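Long-range contacts in endoglucanase (Ruminococcus champanellensis, PDB 6WQV), which probably hydrolyses internal beta-1,4 linkages of cellulose and related plant cell-wall polysaccharides, as a broad-specificity endoglucanase of glycoside hydrolase family 5: residues 15-20 and 281-286; 134-139 and 186-191. All coordinates share one frame; numbering follows the deposited sequence.

Contact 1. Residues 15-20 and 281-286; sequences TASQLL and GIPVII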
loop_
_atom_site.group_PDB
_atom_site.type_symbol
_atom_site.label_atom_id
_atom_site.label_comp_id
_atom_site.label_asym_id
_atom_site.label_seq_id
_atom_site.Cartn_x
_atom_site.Cartn_y
_atom_site.Cartn_z
ATOM N N THR A 15 18.071 9.447 1.060
ATOM C CA THR A 15 16.874 10.153 0.632
ATOM C C THR A 15 15.838 9.170 0.085
ATOM O O THR A 15 16.130 8.009 -0.234
ATOM C CB THR A 15 17.193 11.148 -0.478
ATOM O OG1 THR A 15 17.550 10.428 -1.665
ATOM C CG2 THR A 15 18.317 12.064 -0.084
ATOM N N ALA A 16 14.607 9.662 -0.056
ATOM C CA ALA A 16 13.550 8.823 -0.611
ATOM C C ALA A 16 13.909 8.346 -2.012
ATOM O O ALA A 16 13.674 7.184 -2.357
ATOM C CB ALA A 16 12.233 9.598 -0.636
ATOM N N SER A 17 14.468 9.229 -2.837
ATOM C CA SER A 17 14.865 8.815 -4.176
ATOM C C SER A 17 15.907 7.708 -4.118
ATOM O O SER A 17 15.842 6.741 -4.888
ATOM C CB SER A 17 15.412 10.007 -4.959
ATOM O OG SER A 17 14.386 10.943 -5.234
ATOM N N GLN A 18 16.894 7.843 -3.226
ATOM C CA GLN A 18 17.925 6.817 -3.105
ATOM C C GLN A 18 17.339 5.485 -2.658
ATOM O O GLN A 18 17.730 4.427 -3.166
ATOM C CB GLN A 18 19.013 7.278 -2.133
ATOM C CG GLN A 18 19.929 8.352 -2.703
ATOM C CD GLN A 18 20.826 9.005 -1.659
ATOM O OE1 GLN A 18 20.487 9.077 -0.479
ATOM N NE2 GLN A 18 21.980 9.488 -2.103
ATOM N N LEU A 19 16.402 5.510 -1.707
ATOM C CA LEU A 19 15.778 4.277 -1.253
ATOM C C LEU A 19 14.975 3.641 -2.377
ATOM O O LEU A 19 15.070 2.427 -2.608
ATOM C CB LEU A 19 14.900 4.575 -0.039
ATOM C CG LEU A 19 14.266 3.400 0.689
ATOM C CD1 LEU A 19 13.693 3.823 2.032
ATOM C CD2 LEU A 19 13.163 2.788 -0.156
ATOM N N LEU A 20 14.201 4.444 -3.106
ATOM C CA LEU A 20 13.416 3.906 -4.211
ATOM C C LEU A 20 14.304 3.288 -5.283
ATOM O O LEU A 20 13.883 2.344 -5.965
ATOM C CB LEU A 20 12.510 4.994 -4.798
ATOM C CG LEU A 20 11.360 5.414 -3.879
ATOM C CD1 LEU A 20 10.756 6.735 -4.370
ATOM C CD2 LEU A 20 10.290 4.344 -3.758
ATOM N N GLY A 281 10.003 16.660 -8.618
ATOM C CA GLY A 281 10.804 16.416 -7.439
ATOM C C GLY A 281 10.031 15.906 -6.248
ATOM O O GLY A 281 10.481 16.073 -5.112
ATOM N N ILE A 282 8.865 15.315 -6.467
ATOM C CA ILE A 282 8.154 14.609 -5.405
ATOM C C ILE A 282 8.259 13.119 -5.702
ATOM O O ILE A 282 7.658 12.635 -6.674
ATOM C CB ILE A 282 6.688 15.043 -5.302
ATOM C CG1 ILE A 282 6.564 16.533 -5.015
ATOM C CG2 ILE A 282 5.998 14.257 -4.190
ATOM C CD1 ILE A 282 5.126 16.992 -4.914
ATOM N N PRO A 283 8.990 12.347 -4.904
ATOM C CA PRO A 283 9.071 10.909 -5.166
ATOM C C PRO A 283 7.698 10.256 -5.125
ATOM O O PRO A 283 6.822 10.639 -4.344
ATOM C CB PRO A 283 9.967 10.390 -4.034
ATOM C CG PRO A 283 10.738 11.569 -3.587
ATOM C CD PRO A 283 9.838 12.758 -3.772
ATOM N N VAL A 284 7.517 9.248 -5.974
ATOM C CA VAL A 284 6.241 8.555 -6.082
ATOM C C VAL A 284 6.480 7.077 -6.357
ATOM O O VAL A 284 7.431 6.695 -7.052
ATOM C CB VAL A 284 5.322 9.198 -7.157
ATOM C CG1 VAL A 284 5.990 9.149 -8.533
ATOM C CG2 VAL A 284 3.953 8.538 -7.169
ATOM N N ILE A 285 5.609 6.245 -5.800
ATOM C CA ILE A 285 5.644 4.799 -5.976
ATOM C C ILE A 285 4.230 4.341 -6.302
ATOM O O ILE A 285 3.250 4.933 -5.840
ATOM C CB ILE A 285 6.180 4.091 -4.710
ATOM C CG1 ILE A 285 6.428 2.607 -4.975
ATOM C CG2 ILE A 285 5.207 4.277 -3.532
ATOM C CD1 ILE A 285 7.273 1.936 -3.911
ATOM N N ILE A 286 4.119 3.304 -7.132
ATOM C CA ILE A 286 2.830 2.650 -7.381
ATOM C C ILE A 286 2.735 1.517 -6.365
ATOM O O ILE A 286 3.252 0.414 -6.562
ATOM C CB ILE A 286 2.673 2.193 -8.832
ATOM C CG1 ILE A 286 2.590 3.422 -9.742
ATOM C CG2 ILE A 286 1.425 1.318 -8.982
ATOM C CD1 ILE A 286 2.780 3.139 -11.209
#

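Contact 2. Residues 134-139 and 186-191; sequences SVNARL and NSYNQT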
loop_
_atom_site.group_PDB
_atom_site.type_symbol
_atom_site.label_atom_id
_atom_site.label_comp_id
_atom_site.label_asym_id
_atom_site.label_seq_id
_atom_site.Cartn_x
_atom_site.Cartn_y
_atom_site.Cartn_z
ATOM N N SER A 134 -11.453 14.619 15.624
ATOM C CA SER A 134 -11.501 13.270 16.184
ATOM C C SER A 134 -10.564 12.339 15.432
ATOM O O SER A 134 -9.837 11.543 16.041
ATOM C CB SER A 134 -12.939 12.756 16.105
ATOM O OG SER A 134 -13.059 11.406 16.523
ATOM N N VAL A 135 -10.559 12.430 14.103
ATOM C CA VAL A 135 -9.724 11.540 13.306
ATOM C C VAL A 135 -8.251 11.846 13.526
ATOM O O VAL A 135 -7.427 10.932 13.667
ATOM C CB VAL A 135 -10.122 11.634 11.823
ATOM C CG1 VAL A 135 -9.157 10.838 10.972
ATOM C CG2 VAL A 135 -11.548 11.144 11.627
ATOM N N ASN A 136 -7.885 13.130 13.559
ATOM C CA ASN A 136 -6.489 13.476 13.807
ATOM C C ASN A 136 -6.030 12.950 15.161
ATOM O O ASN A 136 -4.897 12.467 15.292
ATOM C CB ASN A 136 -6.286 14.988 13.699
ATOM C CG ASN A 136 -5.957 15.433 12.290
ATOM O OD1 ASN A 136 -5.244 14.748 11.557
ATOM N ND2 ASN A 136 -6.468 16.594 11.906
ATOM N N ALA A 137 -6.892 13.018 16.177
ATOM C CA ALA A 137 -6.527 12.485 17.489
ATOM C C ALA A 137 -6.311 10.975 17.438
ATOM O O ALA A 137 -5.356 10.456 18.031
ATOM C CB ALA A 137 -7.604 12.832 18.517
ATOM N N ARG A 138 -7.188 10.249 16.738
ATOM C CA ARG A 138 -7.047 8.799 16.652
ATOM C C ARG A 138 -5.832 8.417 15.823
ATOM O O ARG A 138 -5.083 7.501 16.189
ATOM C CB ARG A 138 -8.324 8.196 16.069
ATOM C CG ARG A 138 -8.286 6.689 15.918
ATOM C CD ARG A 138 -9.670 6.089 15.799
ATOM N NE ARG A 138 -9.597 4.648 15.553
ATOM C CZ ARG A 138 -10.604 3.804 15.733
ATOM N NH1 ARG A 138 -11.776 4.243 16.163
ATOM N NH2 ARG A 138 -10.440 2.507 15.481
ATOM N N LEU A 139 -5.601 9.120 14.714
ATOM C CA LEU A 139 -4.404 8.878 13.917
ATOM C C LEU A 139 -3.149 9.035 14.755
ATOM O O LEU A 139 -2.222 8.224 14.674
ATOM C CB LEU A 139 -4.357 9.873 12.763
ATOM C CG LEU A 139 -5.056 9.492 11.468
ATOM C CD1 LEU A 139 -5.081 10.697 10.553
ATOM C CD2 LEU A 139 -4.344 8.320 10.821
ATOM N N ASN A 186 -5.094 16.304 3.570
ATOM C CA ASN A 186 -3.793 16.933 3.773
ATOM C C ASN A 186 -3.481 17.080 5.262
ATOM O O ASN A 186 -2.331 16.923 5.680
ATOM C CB ASN A 186 -3.720 18.287 3.073
ATOM C CG ASN A 186 -3.758 18.170 1.564
ATOM O OD1 ASN A 186 -3.292 17.182 0.990
ATOM N ND2 ASN A 186 -4.314 19.181 0.909
ATOM N N SER A 187 -4.492 17.415 6.072
ATOM C CA SER A 187 -4.294 17.496 7.516
ATOM C C SER A 187 -3.925 16.137 8.100
ATOM O O SER A 187 -3.031 16.038 8.949
ATOM C CB SER A 187 -5.567 18.025 8.179
ATOM O OG SER A 187 -5.437 18.099 9.588
ATOM N N TYR A 188 -4.614 15.081 7.662
ATOM C CA TYR A 188 -4.336 13.745 8.182
ATOM C C TYR A 188 -2.915 13.302 7.841
ATOM O O TYR A 188 -2.218 12.731 8.690
ATOM C CB TYR A 188 -5.352 12.744 7.624
ATOM C CG TYR A 188 -6.802 12.942 8.049
ATOM C CD1 TYR A 188 -7.151 13.771 9.112
ATOM C CD2 TYR A 188 -7.828 12.286 7.378
ATOM C CE1 TYR A 188 -8.487 13.938 9.491
ATOM C CE2 TYR A 188 -9.163 12.440 7.756
ATOM C CZ TYR A 188 -9.484 13.267 8.810
ATOM O OH TYR A 188 -10.794 13.446 9.192
ATOM N N ASN A 189 -2.468 13.549 6.604
ATOM C CA ASN A 189 -1.095 13.193 6.252
ATOM C C ASN A 189 -0.095 13.995 7.079
ATOM O O ASN A 189 0.944 13.462 7.498
ATOM C CB ASN A 189 -0.841 13.407 4.758
ATOM C CG ASN A 189 -1.349 12.270 3.907
ATOM O OD1 ASN A 189 -1.387 11.123 4.350
ATOM N ND2 ASN A 189 -1.738 12.579 2.677
ATOM N N GLN A 190 -0.383 15.282 7.314
ATOM C CA GLN A 190 0.512 16.108 8.121
ATOM C C GLN A 190 0.594 15.582 9.549
ATOM O O GLN A 190 1.682 15.511 10.138
ATOM C CB GLN A 190 0.043 17.562 8.110
ATOM C CG GLN A 190 0.973 18.492 8.857
ATOM C CD GLN A 190 2.320 18.634 8.170
ATOM O OE1 GLN A 190 2.431 19.273 7.122
ATOM N NE2 GLN A 190 3.351 18.023 8.753
ATOM N N THR A 191 -0.544 15.195 10.124
ATOM C CA THR A 191 -0.535 14.628 11.469
ATOM C C THR A 191 0.315 13.368 11.524
ATOM O O THR A 191 1.110 13.180 12.450
ATOM C CB THR A 191 -1.967 14.324 11.905
ATOM O OG1 THR A 191 -2.692 15.555 11.999
ATOM C CG2 THR A 191 -1.990 13.619 13.246
#

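Contact 1. Residues 15-20 and 281-286
Leu20 and Pro283 meet at about a right angle, the leucine reaching out of a short helix toward a proline that stands just ahead of a strand. CD1 of Leu20 rests on CB of Pro283 at 3.8 Å, while the second methyl, CD2, lies 3.9 Å from CD1 of Ile285, so one forked side chain spans the proline and Ile285, two residues further on, whose CB also points toward the helix. Its fork is presented this way because CG sits beside the backbone N and anti to the carbonyl carbon (chi1 -70°). Ile285 answers with its longer branch: CG1 is anti to the backbone N (chi1 -171°) and an extended chi2 carries CD1 out to the leucine. One turn earlier on the helix, Ala16 sets its CB 3.9 Å from CG of Pro283. Ala16 and Leu20 thus cover the proline ring at CG and CB, and the packing is apolar. The helix itself starts with a capping box. Gln18 N donates to OG1 of Thr15 at 3.1 Å, and OE1 of Gln18 takes the N-H of Thr15 at 2.9 Å. On the other side, Gly281, with positive phi, closes helix 263-278 in a Schellman motif, turning the chain toward the strand. Ala16 and Ile285 both also touch Ile237 of the neighbouring strand. Here an N-terminal helix covers the start of strand 284-289, an arrangement that belongs to the N-terminal end of the strands in a (beta/alpha)8 TIM barrel.

Contact 2. Residues 134-139 and 186-191
Helices 129-149 and 179-197 run nearly parallel through residues 134-139 and 186-191, their segment axes crossing at -24° with a closest approach of 9.6 Å. Both are outer helices of the (beta/alpha)8 barrel, following its third and fourth strands, and their contact illustrates how such neighbours combine a greasy inner side with a polar seam. Tyr188 supplies most of the first. Its CG lies beside the backbone N (chi1 -65°), which sends the ring across to Val135, whose CG1 stands over one face, 3.5 Å from the centroid of the Tyr188 ring, in a CH-pi contact. Val135 CB also comes 3.3 Å from Tyr188 OH, a tight fit, while that oxygen is hydrogen-bonded to the carbonyl O of Ile126. From the other end of the side chain, CD1 of Leu139 packs against CB of Tyr188 at 3.6 Å. An alanine in place of Tyr188 would probably open a gap under CG1 of Val135 and leave the Ile126 carbonyl without its phenolic partner, though the contact of Leu139 with CB would remain. The polar seam belongs to Asn136, whose amide stands almost perpendicular to the tyrosine ring, the planes 85° apart, with OD1 near the ring's edge at CD1. Its two ends are used separately. Asn136 OD1 is hydrogen-bonded to Thr191 OG1 at 2.7 Å, and the methyl of that threonine points back toward the backbone of the asparagine's helix. At the opposite end of the amide, Asn136 ND2 donates to Ser187 OG at 2.9 Å, with the serine oxygen close to the amide plane.

Overall arrangement
The two contacts lie in different layers of one barrel. Contact 1 joins an N-terminal helix to the beginning of the seventh strand, whereas contact 2 pairs two helices on the outer wall, and in sequence it is nested within the loop that contact 1 closes. Their centres lie 23 Å apart and their nearest atoms about 10 Å, so they do not touch. Neither reaches the bound glycan: the side chain of Ile285 in contact 1 is about 12 Å from a bound glucose unit. The strand begun there nevertheless continues to Gln288, which lines the glycan pocket, linking contact 1 along the chain to the site where sugar binds.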